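Local coordinates for histidine--tRNA ligase (Staphylococcus aureus, PDB 1QE0), which catalyses the ATP-driven attachment of L-histidine to tRNA(His), releasing AMP and diphosphate, as a homodimeric class II aminoacyl-tRNA synthetase, at residues L227-E230 / S231-Y234; V166-M169 / A170-K173; V85-S88 / Y89-K93; D360-Y363 / L364-I368. One frame throughout, in Å; residues are numbered along the deposited sequence.

Interaction 1: residues L227-E230 / S231-Y234; sequences LNEE and SKAY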
loop_
_atom_site.group_PDB
_atom_site.type_symbol
_atom_site.label_atom_id
_atom_site.label_comp_id
_atom_site.label_asym_id
_atom_site.label_seq_id
_atom_site.Cartn_x
_atom_site.Cartn_y
_atom_site.Cartn_z
ATOM N N LEU A 227 31.296 19.086 -16.336
ATOM C CA LEU A 227 30.037 19.097 -17.038
ATOM C C LEU A 227 30.372 19.737 -18.379
ATOM O O LEU A 227 31.203 20.640 -18.440
ATOM C CB LEU A 227 28.981 19.926 -16.300
ATOM C CG LEU A 227 28.690 19.682 -14.822
ATOM C CD1 LEU A 227 27.208 19.863 -14.604
ATOM C CD2 LEU A 227 29.129 18.297 -14.394
ATOM N N ASN A 228 29.829 19.196 -19.464
ATOM C CA ASN A 228 30.105 19.789 -20.762
ATOM C C ASN A 228 29.224 21.026 -20.918
ATOM O O ASN A 228 28.879 21.658 -19.933
ATOM C CB ASN A 228 29.937 18.767 -21.911
ATOM C CG ASN A 228 28.587 18.116 -21.927
ATOM O OD1 ASN A 228 27.584 18.734 -22.283
ATOM N ND2 ASN A 228 28.539 16.873 -21.515
ATOM N N GLU A 229 28.846 21.375 -22.133
ATOM C CA GLU A 229 28.014 22.555 -22.319
ATOM C C GLU A 229 26.533 22.209 -22.235
ATOM O O GLU A 229 25.754 22.959 -21.645
ATOM C CB GLU A 229 28.345 23.235 -23.654
ATOM C CG GLU A 229 28.319 24.773 -23.609
ATOM C CD GLU A 229 29.700 25.404 -23.403
ATOM O OE1 GLU A 229 30.267 25.290 -22.285
ATOM O OE2 GLU A 229 30.204 26.030 -24.368
ATOM N N GLU A 230 26.176 21.045 -22.784
ATOM C CA GLU A 230 24.802 20.541 -22.796
ATOM C C GLU A 230 24.369 20.151 -21.382
ATOM O O GLU A 230 23.266 20.479 -20.933
ATOM C CB GLU A 230 24.702 19.292 -23.682
ATOM C CG GLU A 230 24.812 19.513 -25.196
ATOM C CD GLU A 230 23.550 20.121 -25.866
ATOM O OE1 GLU A 230 23.641 20.428 -27.086
ATOM O OE2 GLU A 230 22.481 20.284 -25.210
ATOM N N SER A 231 25.230 19.390 -20.713
ATOM C CA SER A 231 24.986 18.922 -19.355
ATOM C C SER A 231 24.795 20.112 -18.416
ATOM O O SER A 231 23.967 20.074 -17.491
ATOM C CB SER A 231 26.182 18.106 -18.877
ATOM O OG SER A 231 26.658 17.225 -19.883
ATOM N N LYS A 232 25.589 21.154 -18.649
ATOM C CA LYS A 232 25.550 22.369 -17.836
ATOM C C LYS A 232 24.307 23.186 -18.086
ATOM O O LYS A 232 24.043 24.104 -17.329
ATOM C CB LYS A 232 26.784 23.241 -18.098
ATOM C CG LYS A 232 27.019 24.363 -17.096
ATOM C CD LYS A 232 28.507 24.769 -17.071
ATOM C CE LYS A 232 28.986 25.315 -18.431
ATOM N NZ LYS A 232 30.409 25.811 -18.447
ATOM N N ALA A 233 23.587 22.883 -19.169
ATOM C CA ALA A 233 22.356 23.589 -19.510
ATOM C C ALA A 233 21.162 22.783 -19.077
ATOM O O ALA A 233 20.082 23.335 -18.879
ATOM C CB ALA A 233 22.284 23.854 -20.967
ATOM N N TYR A 234 21.322 21.465 -19.004
ATOM C CA TYR A 234 20.232 20.614 -18.535
ATOM C C TYR A 234 20.057 21.020 -17.070
ATOM O O TYR A 234 18.973 21.445 -16.652
ATOM C CB TYR A 234 20.624 19.141 -18.630
ATOM C CG TYR A 234 19.508 18.156 -18.358
ATOM C CD1 TYR A 234 18.716 18.238 -17.206
ATOM C CD2 TYR A 234 19.258 17.133 -19.242
ATOM C CE1 TYR A 234 17.712 17.317 -16.962
ATOM C CE2 TYR A 234 18.252 16.217 -19.003
ATOM C CZ TYR A 234 17.483 16.312 -17.875
ATOM O OH TYR A 234 16.463 15.407 -17.719
#

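Interaction 2: residues V166-M169 / A170-K173; sequences VGDM and ASRK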
loop_
_atom_site.group_PDB
_atom_site.type_symbol
_atom_site.label_atom_id
_atom_site.label_comp_id
_atom_site.label_asym_id
_atom_site.label_seq_id
_atom_site.Cartn_x
_atom_site.Cartn_y
_atom_site.Cartn_z
ATOM N N VAL A 166 25.944 15.310 -12.160
ATOM C CA VAL A 166 27.174 14.637 -12.482
ATOM C C VAL A 166 27.318 14.560 -14.004
ATOM O O VAL A 166 27.983 13.675 -14.542
ATOM C CB VAL A 166 27.207 13.256 -11.805
ATOM C CG1 VAL A 166 27.505 13.424 -10.310
ATOM C CG2 VAL A 166 25.862 12.581 -11.956
ATOM N N GLY A 167 26.672 15.499 -14.690
ATOM C CA GLY A 167 26.733 15.562 -16.138
ATOM C C GLY A 167 26.310 14.310 -16.869
ATOM O O GLY A 167 25.797 13.397 -16.274
ATOM N N ASP A 168 26.512 14.289 -18.176
ATOM C CA ASP A 168 26.149 13.153 -19.025
ATOM C C ASP A 168 27.236 12.101 -19.076
ATOM O O ASP A 168 28.176 12.136 -18.286
ATOM C CB ASP A 168 25.855 13.634 -20.458
ATOM C CG ASP A 168 27.061 14.308 -21.126
ATOM O OD1 ASP A 168 28.072 14.553 -20.446
ATOM O OD2 ASP A 168 26.999 14.615 -22.339
ATOM N N MET A 169 27.107 11.190 -20.040
ATOM C CA MET A 169 28.074 10.113 -20.265
ATOM C C MET A 169 29.406 10.657 -20.811
ATOM O O MET A 169 30.465 10.067 -20.585
ATOM C CB MET A 169 27.517 9.082 -21.262
ATOM C CG MET A 169 26.522 8.042 -20.715
ATOM S SD MET A 169 26.361 6.575 -21.852
ATOM C CE MET A 169 26.160 5.162 -20.608
ATOM N N ALA A 170 29.329 11.758 -21.567
ATOM C CA ALA A 170 30.498 12.419 -22.154
ATOM C C ALA A 170 31.363 13.005 -21.041
ATOM O O ALA A 170 32.503 12.593 -20.823
ATOM C CB ALA A 170 30.044 13.522 -23.085
ATOM N N SER A 171 30.791 13.963 -20.328
ATOM C CA SER A 171 31.460 14.607 -19.218
ATOM C C SER A 171 32.083 13.566 -18.318
ATOM O O SER A 171 33.234 13.671 -17.948
ATOM C CB SER A 171 30.449 15.428 -18.436
ATOM O OG SER A 171 29.839 16.393 -19.280
ATOM N N ARG A 172 31.342 12.521 -18.006
ATOM C CA ARG A 172 31.883 11.508 -17.132
ATOM C C ARG A 172 33.077 10.800 -17.769
ATOM O O ARG A 172 34.043 10.454 -17.077
ATOM C CB ARG A 172 30.815 10.508 -16.729
ATOM C CG ARG A 172 31.313 9.554 -15.688
ATOM C CD ARG A 172 30.327 8.467 -15.459
ATOM N NE ARG A 172 29.679 8.598 -14.161
ATOM C CZ ARG A 172 28.534 9.245 -13.946
ATOM N NH1 ARG A 172 28.044 9.280 -12.706
ATOM N NH2 ARG A 172 27.875 9.840 -14.952
ATOM N N LYS A 173 33.033 10.598 -19.082
ATOM C CA LYS A 173 34.138 9.939 -19.758
ATOM C C LYS A 173 35.386 10.800 -19.641
ATOM O O LYS A 173 36.428 10.313 -19.220
ATOM C CB LYS A 173 33.777 9.661 -21.212
ATOM C CG LYS A 173 34.958 9.434 -22.161
ATOM C CD LYS A 173 35.273 10.715 -22.961
ATOM C CE LYS A 173 36.142 10.427 -24.176
ATOM N NZ LYS A 173 37.401 9.733 -23.809
#

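Interaction 3: residues V85-S88 / Y89-K93; sequences VVRS and YIEHK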
loop_
_atom_site.group_PDB
_atom_site.type_symbol
_atom_site.label_atom_id
_atom_site.label_comp_id
_atom_site.label_asym_id
_atom_site.label_seq_id
_atom_site.Cartn_x
_atom_site.Cartn_y
_atom_site.Cartn_z
ATOM N N VAL A 85 11.598 -3.104 -10.783
ATOM C CA VAL A 85 10.761 -2.320 -11.678
ATOM C C VAL A 85 11.410 -2.434 -13.065
ATOM O O VAL A 85 10.722 -2.631 -14.052
ATOM C CB VAL A 85 10.626 -0.836 -11.243
ATOM C CG1 VAL A 85 9.971 -0.007 -12.351
ATOM C CG2 VAL A 85 9.752 -0.737 -10.023
ATOM N N VAL A 86 12.738 -2.396 -13.135
ATOM C CA VAL A 86 13.432 -2.517 -14.419
ATOM C C VAL A 86 13.264 -3.920 -15.013
ATOM O O VAL A 86 13.020 -4.085 -16.212
ATOM C CB VAL A 86 14.928 -2.130 -14.287
ATOM C CG1 VAL A 86 15.739 -2.598 -15.480
ATOM C CG2 VAL A 86 15.031 -0.625 -14.114
ATOM N N ARG A 87 13.350 -4.940 -14.172
ATOM C CA ARG A 87 13.196 -6.312 -14.643
ATOM C C ARG A 87 11.778 -6.514 -15.206
ATOM O O ARG A 87 11.585 -7.250 -16.175
ATOM C CB ARG A 87 13.501 -7.304 -13.517
ATOM C CG ARG A 87 13.581 -8.724 -13.987
ATOM C CD ARG A 87 12.501 -9.566 -13.359
ATOM N NE ARG A 87 11.161 -9.217 -13.819
ATOM C CZ ARG A 87 10.112 -9.100 -13.006
ATOM N NH1 ARG A 87 10.257 -9.303 -11.702
ATOM N NH2 ARG A 87 8.913 -8.802 -13.486
ATOM N N SER A 88 10.792 -5.841 -14.622
ATOM C CA SER A 88 9.426 -5.951 -15.114
ATOM C C SER A 88 9.243 -5.152 -16.400
ATOM O O SER A 88 8.512 -5.568 -17.301
ATOM C CB SER A 88 8.439 -5.462 -14.070
ATOM O OG SER A 88 7.121 -5.652 -14.561
ATOM N N TYR A 89 9.833 -3.960 -16.427
ATOM C CA TYR A 89 9.782 -3.053 -17.564
ATOM C C TYR A 89 10.359 -3.781 -18.773
ATOM O O TYR A 89 9.786 -3.763 -19.864
ATOM C CB TYR A 89 10.587 -1.782 -17.233
ATOM C CG TYR A 89 10.831 -0.830 -18.372
ATOM C CD1 TYR A 89 10.135 0.365 -18.466
ATOM C CD2 TYR A 89 11.781 -1.111 -19.352
ATOM C CE1 TYR A 89 10.370 1.250 -19.491
ATOM C CE2 TYR A 89 12.028 -0.215 -20.402
ATOM C CZ TYR A 89 11.313 0.955 -20.456
ATOM O OH TYR A 89 11.512 1.824 -21.498
ATOM N N ILE A 90 11.483 -4.448 -18.577
ATOM C CA ILE A 90 12.101 -5.184 -19.676
ATOM C C ILE A 90 11.239 -6.389 -20.100
ATOM O O ILE A 90 10.775 -6.479 -21.249
ATOM C CB ILE A 90 13.534 -5.643 -19.314
ATOM C CG1 ILE A 90 14.470 -4.421 -19.201
ATOM C CG2 ILE A 90 14.042 -6.609 -20.363
ATOM C CD1 ILE A 90 15.725 -4.628 -18.362
ATOM N N GLU A 91 10.963 -7.271 -19.146
ATOM C CA GLU A 91 10.168 -8.462 -19.394
ATOM C C GLU A 91 8.829 -8.183 -20.079
ATOM O O GLU A 91 8.393 -8.968 -20.907
ATOM C CB GLU A 91 9.945 -9.197 -18.086
ATOM C CG GLU A 91 9.490 -10.635 -18.264
ATOM C CD GLU A 91 9.374 -11.389 -16.948
ATOM O OE1 GLU A 91 10.033 -12.432 -16.773
ATOM O OE2 GLU A 91 8.614 -10.933 -16.080
ATOM N N HIS A 92 8.178 -7.071 -19.748
ATOM C CA HIS A 92 6.894 -6.747 -20.354
ATOM C C HIS A 92 7.036 -5.855 -21.565
ATOM O O HIS A 92 6.060 -5.273 -22.044
ATOM C CB HIS A 92 5.944 -6.111 -19.348
ATOM C CG HIS A 92 5.572 -7.019 -18.224
ATOM N ND1 HIS A 92 6.186 -6.961 -16.988
ATOM C CD2 HIS A 92 4.679 -8.034 -18.155
ATOM C CE1 HIS A 92 5.690 -7.908 -16.212
ATOM N NE2 HIS A 92 4.774 -8.572 -16.895
ATOM N N LYS A 93 8.265 -5.711 -22.028
ATOM C CA LYS A 93 8.519 -4.900 -23.201
ATOM C C LYS A 93 7.775 -3.549 -23.150
ATOM O O LYS A 93 7.060 -3.170 -24.087
ATOM C CB LYS A 93 8.139 -5.725 -24.433
ATOM C CG LYS A 93 8.943 -7.024 -24.515
ATOM C CD LYS A 93 8.435 -7.949 -25.612
ATOM C CE LYS A 93 9.564 -8.780 -26.247
ATOM N NZ LYS A 93 10.304 -9.641 -25.279
#

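Interaction 4: residues D360-Y363 / L364-I368; sequences DKDY and LQRKI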
loop_
_atom_site.group_PDB
_atom_site.type_symbol
_atom_site.label_atom_id
_atom_site.label_comp_id
_atom_site.label_asym_id
_atom_site.label_seq_id
_atom_site.Cartn_x
_atom_site.Cartn_y
_atom_site.Cartn_z
ATOM N N ASP A 360 -20.393 -1.615 17.403
ATOM C CA ASP A 360 -19.929 -2.828 18.047
ATOM C C ASP A 360 -20.713 -2.989 19.289
ATOM O O ASP A 360 -21.257 -2.030 19.792
ATOM C CB ASP A 360 -18.452 -2.819 18.342
ATOM C CG ASP A 360 -17.835 -4.184 18.152
ATOM O OD1 ASP A 360 -16.635 -4.383 18.458
ATOM O OD2 ASP A 360 -18.566 -5.082 17.693
ATOM N N LYS A 361 -20.886 -4.227 19.708
ATOM C CA LYS A 361 -21.663 -4.533 20.888
ATOM C C LYS A 361 -20.775 -5.277 21.865
ATOM O O LYS A 361 -19.557 -5.327 21.692
ATOM C CB LYS A 361 -22.893 -5.362 20.506
ATOM C CG LYS A 361 -22.594 -6.776 20.029
ATOM C CD LYS A 361 -23.845 -7.566 19.662
ATOM C CE LYS A 361 -24.711 -7.814 20.866
ATOM N NZ LYS A 361 -23.930 -8.557 21.837
ATOM N N ASP A 362 -21.370 -5.839 22.908
ATOM C CA ASP A 362 -20.589 -6.557 23.908
ATOM C C ASP A 362 -20.721 -8.071 23.901
ATOM O O ASP A 362 -21.776 -8.636 24.206
ATOM C CB ASP A 362 -20.905 -6.027 25.300
ATOM C CG ASP A 362 -20.214 -6.810 26.385
ATOM O OD1 ASP A 362 -20.951 -7.422 27.190
ATOM O OD2 ASP A 362 -18.949 -6.817 26.420
ATOM N N TYR A 363 -19.648 -8.723 23.481
ATOM C CA TYR A 363 -19.579 -10.169 23.510
ATOM C C TYR A 363 -19.065 -10.331 24.943
ATOM O O TYR A 363 -19.223 -9.395 25.723
ATOM C CB TYR A 363 -18.611 -10.592 22.431
ATOM C CG TYR A 363 -19.108 -10.115 21.074
ATOM C CD1 TYR A 363 -20.294 -10.610 20.544
ATOM C CD2 TYR A 363 -18.439 -9.126 20.358
ATOM C CE1 TYR A 363 -20.804 -10.134 19.352
ATOM C CE2 TYR A 363 -18.954 -8.644 19.154
ATOM C CZ TYR A 363 -20.139 -9.154 18.665
ATOM O OH TYR A 363 -20.702 -8.665 17.525
ATOM N N LEU A 364 -18.538 -11.458 25.392
ATOM C CA LEU A 364 -18.066 -11.451 26.815
ATOM C C LEU A 364 -19.103 -11.208 27.968
ATOM O O LEU A 364 -18.741 -11.271 29.142
ATOM C CB LEU A 364 -16.913 -10.428 27.002
ATOM C CG LEU A 364 -15.439 -10.828 27.147
ATOM C CD1 LEU A 364 -14.877 -11.456 25.899
ATOM C CD2 LEU A 364 -14.665 -9.602 27.453
ATOM N N GLN A 365 -20.352 -10.891 27.634
ATOM C CA GLN A 365 -21.410 -10.664 28.623
ATOM C C GLN A 365 -20.987 -10.025 29.940
ATOM O O GLN A 365 -20.760 -10.739 30.918
ATOM C CB GLN A 365 -22.102 -11.983 28.961
ATOM C CG GLN A 365 -22.893 -12.599 27.837
ATOM C CD GLN A 365 -23.229 -14.054 28.113
ATOM O OE1 GLN A 365 -24.249 -14.563 27.655
ATOM N NE2 GLN A 365 -22.376 -14.732 28.861
ATOM N N ARG A 366 -20.889 -8.696 29.984
ATOM C CA ARG A 366 -20.518 -8.015 31.225
ATOM C C ARG A 366 -21.554 -7.052 31.756
ATOM O O ARG A 366 -22.580 -6.827 31.135
ATOM C CB ARG A 366 -19.143 -7.340 31.132
ATOM C CG ARG A 366 -18.802 -6.703 29.833
ATOM C CD ARG A 366 -17.279 -6.666 29.619
ATOM N NE ARG A 366 -16.959 -6.281 28.246
ATOM C CZ ARG A 366 -15.751 -6.271 27.689
ATOM N NH1 ARG A 366 -15.643 -5.906 26.423
ATOM N NH2 ARG A 366 -14.657 -6.571 28.373
ATOM N N LYS A 367 -21.296 -6.522 32.945
ATOM C CA LYS A 367 -22.192 -5.563 33.608
ATOM C C LYS A 367 -22.128 -4.232 32.868
ATOM O O LYS A 367 -21.097 -3.916 32.278
ATOM C CB LYS A 367 -21.708 -5.321 35.045
ATOM C CG LYS A 367 -21.047 -6.516 35.680
ATOM C CD LYS A 367 -20.157 -6.106 36.853
ATOM C CE LYS A 367 -20.945 -5.685 38.101
ATOM N NZ LYS A 367 -21.531 -6.842 38.884
ATOM N N ILE A 368 -23.162 -3.405 32.991
ATOM C CA ILE A 368 -23.185 -2.091 32.337
ATOM C C ILE A 368 -21.872 -1.330 32.550
ATOM O O ILE A 368 -21.336 -0.777 31.609
ATOM C CB ILE A 368 -24.279 -1.118 32.896
ATOM C CG1 ILE A 368 -25.657 -1.742 32.939
ATOM C CG2 ILE A 368 -24.408 0.140 32.025
ATOM C CD1 ILE A 368 -26.696 -0.707 33.377
#

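Interaction 1: residues L227-E230 / S231-Y234
Asn228 and Ser231 form the compact side of this turn, where the loop passes into helix 231-245. The first torsion of Asn228 sets CG between the backbone N and the carbonyl carbon (chi1 55°), folding the amide back over the turn that follows. Its OD1 then caps the helix start: Ser231 N donates to Asn228 OD1 over 2.9 Å and almost straight (171°), approaching from above the amide plane. A weak, bent bond from Glu230 N to Asn228 OD1 (2.8 Å) adds a second donor. The amide nitrogen, Asn228 ND2, turns to the neighbouring Asp168-Ser171 cap, with a weak bond to Ser171 OG. Below this cap the backbone begins to wind, and Glu230 O accepts twice, from Tyr234 N (2.9 Å) in the carbonyl plane and from Ala233 N (3.0 Å) well above it. Leu227 CB lies against Ser231 CB at 4.2 Å. The methylene CB of Lys232 rests 3.2 Å from Asn228 O. On the solvent side, Glu229 and Lys232 run side by side and point the same way, but Glu229 OE1 and Lys232 NZ stay 3.9 Å apart, a long salt bridge between exposed chains. Farther along, the ring of Tyr234 leaves the turn to stack with His264, and its hydroxyl bonds to Asp140. The buried Ser231 hydroxyl has weak bonds to Ser171 OG and Asp168 N, which tie the cap to the neighbouring helix start. The chemistry is that of an N-terminal cap: a neutral amide oxygen takes up backbone N-H groups that have no earlier helical carbonyl to serve them.

Interaction 2: residues V166-M169 / A170-K173
Asp168 and Ser171 face each other across the first turn of helix 169-183, with Asp168 as N-cap. The carboxylate stands between the backbone N and the carbonyl carbon of its own residue (chi1 61°), which brings one oxygen over the open end of the helix. That oxygen is gripped from opposite faces of the carboxylate plane: Ser171 N reaches Asp168 OD1 on the syn side at 2.8 Å (161°), and Ser171 OG donates to Asp168 OD1, also at 2.8 Å, nearly in line with the C-O bond. Asp168 OD2 lies beside Ala170 CB and probably accepts from Asn228 ND2 of the neighbouring cap. Regular helical bonding starts beneath the cap, Arg172 N donating to Asp168 O over 3.2 Å and Lys173 N to Met169 O over 3.0 Å. Gly167, at positive phi, makes the bend from strand 159-165 into the cap. On another flank Arg172 lies alongside Val166, both pointing the same way. A bend at chi3 (-109°) turns the guanidinium back so that Arg172 NH1 sits 4.0 Å from Val166 CG2, and Arg172 NH2 approaches Val166 O obliquely at 3.9 Å. Arg172 NH1 also makes a weak bond to the carbonyl of Tyr262, in the Arg-Gly-Leu-Asp-Tyr-Tyr signature of histidyl-tRNA synthetases; Lys173 instead pairs with Glu177 farther along its helix. A negative carboxylate at the positive end of a helix dipole should be favoured electrostatically, and two donors on OD1, with the probable bond from Asn228 to OD2, should limit its rotation.

Interaction 3: residues V85-S88 / Y89-K93
His92 folds back on Ser88 at the C-terminal end of helix 82-91. Its CB lies 3.3 Å from Ser88 O, above the last turn. The first torsion places CG beside the backbone N and anti to the carbonyl carbon (chi1 -64°), which swings the ring toward the preceding turn; His92 CG also faces Ser88 O, at 3.4 Å. ND1 then donates to Ser88 O over 2.7 Å, with the acceptor near the ring edge and 18° out of its plane. The same carbonyl receives the ordinary helical bond from His92 N at 2.9 Å, and the two donors arrive from opposite faces of its plane. ND1 also has a weak bond to Ser88 OG, and CE1 lies beside that hydroxyl oxygen. Lys93, with positive phi, is the C-prime residue of a Schellman motif that ends the helix, its N bonded to Ile90 O over 2.7 Å. One residue back in each turn, Arg87 and Glu91 run side by side, NH2 of Arg87 forming a salt bridge with OE2 of Glu91 at 3.4 Å. This face belongs to the dimer interface: Arg87 NH2 and Ser88 OG both engage Asp10 of the second subunit, Glu91 OE1 accepts from Ile4 N of that subunit, and Arg87 NH1 pairs with Glu44 of its own chain. Val86 CG1 meets Ile90 CD1 at 3.5 Å, and both residues pack on Leu293 of helix 292-295. Val85 and Tyr89 lean on strands 102-111 and 123-132, placing the helix between the catalytic sheet and the second subunit.

Interaction 4: residues D360-Y363 / L364-I368
Asp362 and Arg366 meet because two torsions turn their ends together: Asp362 CG is anti to its backbone N (chi1 175°), while Arg366 starts at chi1 38° and then runs extended from CG to NE. They close the loop between edge strand 359-361 and helix 368-377 in the α/β anticodon-binding domain of this class II synthetase. The carboxylate spans the loop with both oxygens. Arg366 N donates to Asp362 OD1 over 3.1 Å and nearly straight, meeting its syn lone pair, and Arg366 NE donates to Asp362 OD2 over 2.8 Å. The second bond is bent (137°) and completes a salt bridge, its donor lying out of the carboxylate plane. One residue thus anchors both the backbone and the side chain of its partner, which should hold the loop closed. Between them Leu364 and Gln365 both take positive phi, letting the chain reverse. Asp360 holds the strand to its neighbour through backbone bonds with Leu332 and Ile334. The second subunit lies close by: Tyr363 OH bonds to its Glu142, Asp360 pairs with its Lys103, and Arg366 packs on its Gln100. Gln371 and Gln374 of helix 368-377 border the Asp362-Arg366 pair. The carboxylate and guanidinium planes are tilted only moderately to each other, and beyond NE the terminal Arg366 NH1 remains 3.4 Å from Asp362 OD2.

In the fold
Along the chain the order is interaction 3, interaction 2, interaction 1, interaction 4. The first three belong to the catalytic domain, the last to the anticodon-binding domain. Interactions 1 and 2 cap two different helices, 231-245 and 169-183, yet their centres are 9 Å apart and they touch: Asn228 ND2 lies 2.9 Å from Asp168 OD2, a probable hydrogen bond that links the two caps. Interaction 3, about 26 Å from interaction 2 between centres, ends a helix beside the sheet. Interaction 4 lies about 70 Å from interaction 2 between centres, on the opposite side of the chain's centre. Interactions 3 and 4 both contact the second subunit, so the dimer engages both domains.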